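Local coordinates for protein dihydropteroate synthase (Xanthomonas albilineans, PDB 6Q62) that probably catalyses the condensation of 4-aminobenzoate with 6-hydroxymethyl-7,8-dihydropterin diphosphate to give 7,8-dihydropteroate, a magnesium-dependent step of folate biosynthesis, at residues V246-Q254 / A267-W275. Residues are numbered along the deposited sequence; the frame is centred on the assembly and turned at random.
Sequences VAAHLLAAQ and ATVDALTVW
With chi1 of W275 at 171°, its CG lies anti to the backbone N and the indole is thrown across to helix 242-254, while L250, its CG likewise anti to its own backbone N, sends its isobutyl group to the base of that indole. There L250 CD1 packs 3.5 Å from W275 CB and reaches CG as well, approaching the ring obliquely. Farther out, A253 CB meets the six-membered ring at CZ3, and Q254 lays its CG over one face of the five-membered ring, 4.0 Å from the centroid, a CH-pi contact. The Q254 amide stands steeply to the indole, their planes 74° apart, and is turned to the second subunit, where its NE2 bonds OE1 of the other Q254. In the middle of the interface L272 CD2 packs against A253 CB, 3.8 Å away, and more loosely against L250 CD1. At the N-terminal end V246 divides its two methyls between neighbouring residues of the opposing helix: CG1 presses on A271 CB at 3.5 Å, and CG2 rests between A267 CB and T268 OG1. Beside this apolar seam, one water joins H249 ND1 to T268 OG1, 2.8 Å from each, and donates to the hydroxyl. H249 is further anchored through NE2 to the backbone of L223, and T268 OG1 bonds D264 O; each of the bridged side chains therefore has a second polar partner. V246 and A267 also belong to the indole-2-carboxylic acid site. The axes of 246-254 and 267-275 cross at -42°, 9.6 Å apart at closest approach, and their helices are connected through strand 259-262 of the TIM-barrel fold; H249, A252, T268 and L272 pack against that strand, P20 adjoins A253 and W275, and the second subunit reaches A271 through its A247 and D270 through a salt bridge from its R235, placing these last two barrel helices at the dimer interface.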
# COMPACT_ATOMS: atom_id res chain seq x y z
N VAL A 246 1.57 -4.63 2.93
CA VAL A 246 2.05 -3.25 2.81
C VAL A 246 0.91 -2.28 3.17
O VAL A 246 1.12 -1.34 3.93
CB VAL A 246 2.63 -2.98 1.40
CG1 VAL A 246 2.96 -1.51 1.22
CG2 VAL A 246 3.87 -3.84 1.17
N ALA A 247 -0.32 -2.56 2.69
CA ALA A 247 -1.49 -1.75 3.02
C ALA A 247 -1.71 -1.77 4.54
O ALA A 247 -1.88 -0.71 5.14
CB ALA A 247 -2.72 -2.27 2.31
N ALA A 248 -1.69 -2.97 5.16
CA ALA A 248 -1.88 -3.11 6.63
C ALA A 248 -0.83 -2.30 7.42
O ALA A 248 -1.18 -1.58 8.36
CB ALA A 248 -1.83 -4.58 7.02
N HIS A 249 0.43 -2.35 6.98
CA HIS A 249 1.49 -1.60 7.65
C HIS A 249 1.34 -0.10 7.48
O HIS A 249 1.56 0.64 8.45
CB HIS A 249 2.86 -2.12 7.25
CG HIS A 249 3.09 -3.48 7.85
ND1 HIS A 249 3.34 -4.58 7.07
CD2 HIS A 249 3.03 -3.87 9.15
CE1 HIS A 249 3.45 -5.60 7.91
NE2 HIS A 249 3.25 -5.22 9.18
N LEU A 250 0.92 0.36 6.29
CA LEU A 250 0.63 1.79 6.12
C LEU A 250 -0.51 2.22 7.02
O LEU A 250 -0.41 3.25 7.67
CB LEU A 250 0.30 2.06 4.63
CG LEU A 250 -0.06 3.51 4.29
CD1 LEU A 250 1.04 4.48 4.76
CD2 LEU A 250 -0.29 3.65 2.80
N LEU A 251 -1.59 1.41 7.11
CA LEU A 251 -2.71 1.72 8.00
C LEU A 251 -2.26 1.78 9.45
O LEU A 251 -2.67 2.68 10.19
CB LEU A 251 -3.87 0.69 7.84
CG LEU A 251 -4.55 0.69 6.47
CD1 LEU A 251 -5.54 -0.48 6.39
CD2 LEU A 251 -5.26 2.04 6.19
N ALA A 252 -1.35 0.86 9.86
CA ALA A 252 -0.84 0.86 11.24
C ALA A 252 -0.06 2.14 11.52
O ALA A 252 -0.24 2.77 12.58
CB ALA A 252 0.05 -0.37 11.46
N ALA A 253 0.80 2.53 10.58
CA ALA A 253 1.60 3.75 10.69
C ALA A 253 0.67 4.99 10.79
O ALA A 253 0.88 5.86 11.64
CB ALA A 253 2.52 3.87 9.50
N GLN A 254 -0.39 5.03 9.98
CA GLN A 254 -1.36 6.14 10.05
C GLN A 254 -2.07 6.17 11.39
O GLN A 254 -2.45 7.25 11.86
CB GLN A 254 -2.40 5.98 8.93
CG GLN A 254 -1.79 6.21 7.55
CD GLN A 254 -2.82 6.01 6.48
OE1 GLN A 254 -3.73 5.17 6.60
NE2 GLN A 254 -2.70 6.79 5.41
N ALA A 267 9.19 -2.60 -0.46
CA ALA A 267 7.81 -2.19 -0.73
C ALA A 267 7.22 -1.35 0.38
O ALA A 267 6.55 -0.34 0.11
CB ALA A 267 6.94 -3.41 -1.00
N THR A 268 7.48 -1.74 1.66
CA THR A 268 6.98 -0.99 2.79
C THR A 268 7.63 0.40 2.86
O THR A 268 6.95 1.39 3.09
CB THR A 268 7.17 -1.81 4.11
OG1 THR A 268 6.54 -3.11 3.98
CG2 THR A 268 6.59 -1.08 5.32
N VAL A 269 8.95 0.46 2.61
CA VAL A 269 9.65 1.75 2.61
C VAL A 269 9.04 2.67 1.55
O VAL A 269 8.76 3.82 1.84
CB VAL A 269 11.17 1.56 2.42
CG1 VAL A 269 11.86 2.91 2.13
CG2 VAL A 269 11.76 0.91 3.67
N ASP A 270 8.80 2.15 0.36
CA ASP A 270 8.18 2.96 -0.72
C ASP A 270 6.81 3.49 -0.32
O ASP A 270 6.52 4.68 -0.50
CB ASP A 270 8.08 2.11 -2.00
CG ASP A 270 9.41 1.95 -2.71
OD1 ASP A 270 10.46 2.30 -2.11
OD2 ASP A 270 9.41 1.45 -3.84
N ALA A 271 5.97 2.62 0.28
CA ALA A 271 4.64 3.06 0.70
C ALA A 271 4.71 4.14 1.75
O ALA A 271 3.96 5.10 1.68
CB ALA A 271 3.84 1.88 1.26
N LEU A 272 5.60 3.96 2.76
CA LEU A 272 5.73 4.95 3.82
C LEU A 272 6.30 6.25 3.28
O LEU A 272 5.98 7.31 3.81
CB LEU A 272 6.62 4.42 4.95
CG LEU A 272 6.06 3.24 5.71
CD1 LEU A 272 7.17 2.67 6.61
CD2 LEU A 272 4.86 3.65 6.56
N THR A 273 7.18 6.16 2.28
CA THR A 273 7.80 7.35 1.68
C THR A 273 6.73 8.22 0.99
O THR A 273 6.71 9.44 1.20
CB THR A 273 8.95 6.95 0.74
OG1 THR A 273 9.93 6.26 1.52
CG2 THR A 273 9.60 8.16 0.06
N VAL A 274 5.81 7.58 0.22
CA VAL A 274 4.73 8.31 -0.46
C VAL A 274 3.86 8.98 0.59
O VAL A 274 3.55 10.16 0.49
CB VAL A 274 3.91 7.39 -1.41
CG1 VAL A 274 2.72 8.16 -2.00
CG2 VAL A 274 4.80 6.84 -2.52
N TRP A 275 3.48 8.20 1.64
CA TRP A 275 2.65 8.73 2.71
C TRP A 275 3.33 9.90 3.43
O TRP A 275 2.67 10.90 3.65
CB TRP A 275 2.24 7.62 3.68
CG TRP A 275 1.56 8.13 4.92
CD1 TRP A 275 0.38 8.81 5.00
CD2 TRP A 275 2.04 7.98 6.26
NE1 TRP A 275 0.10 9.11 6.32
CE2 TRP A 275 1.09 8.59 7.11
CE3 TRP A 275 3.16 7.39 6.82
CZ2 TRP A 275 1.25 8.63 8.50
CZ3 TRP A 275 3.32 7.42 8.20
CH2 TRP A 275 2.37 8.04 9.02
O HOH W 1 4.55 -4.94 4.56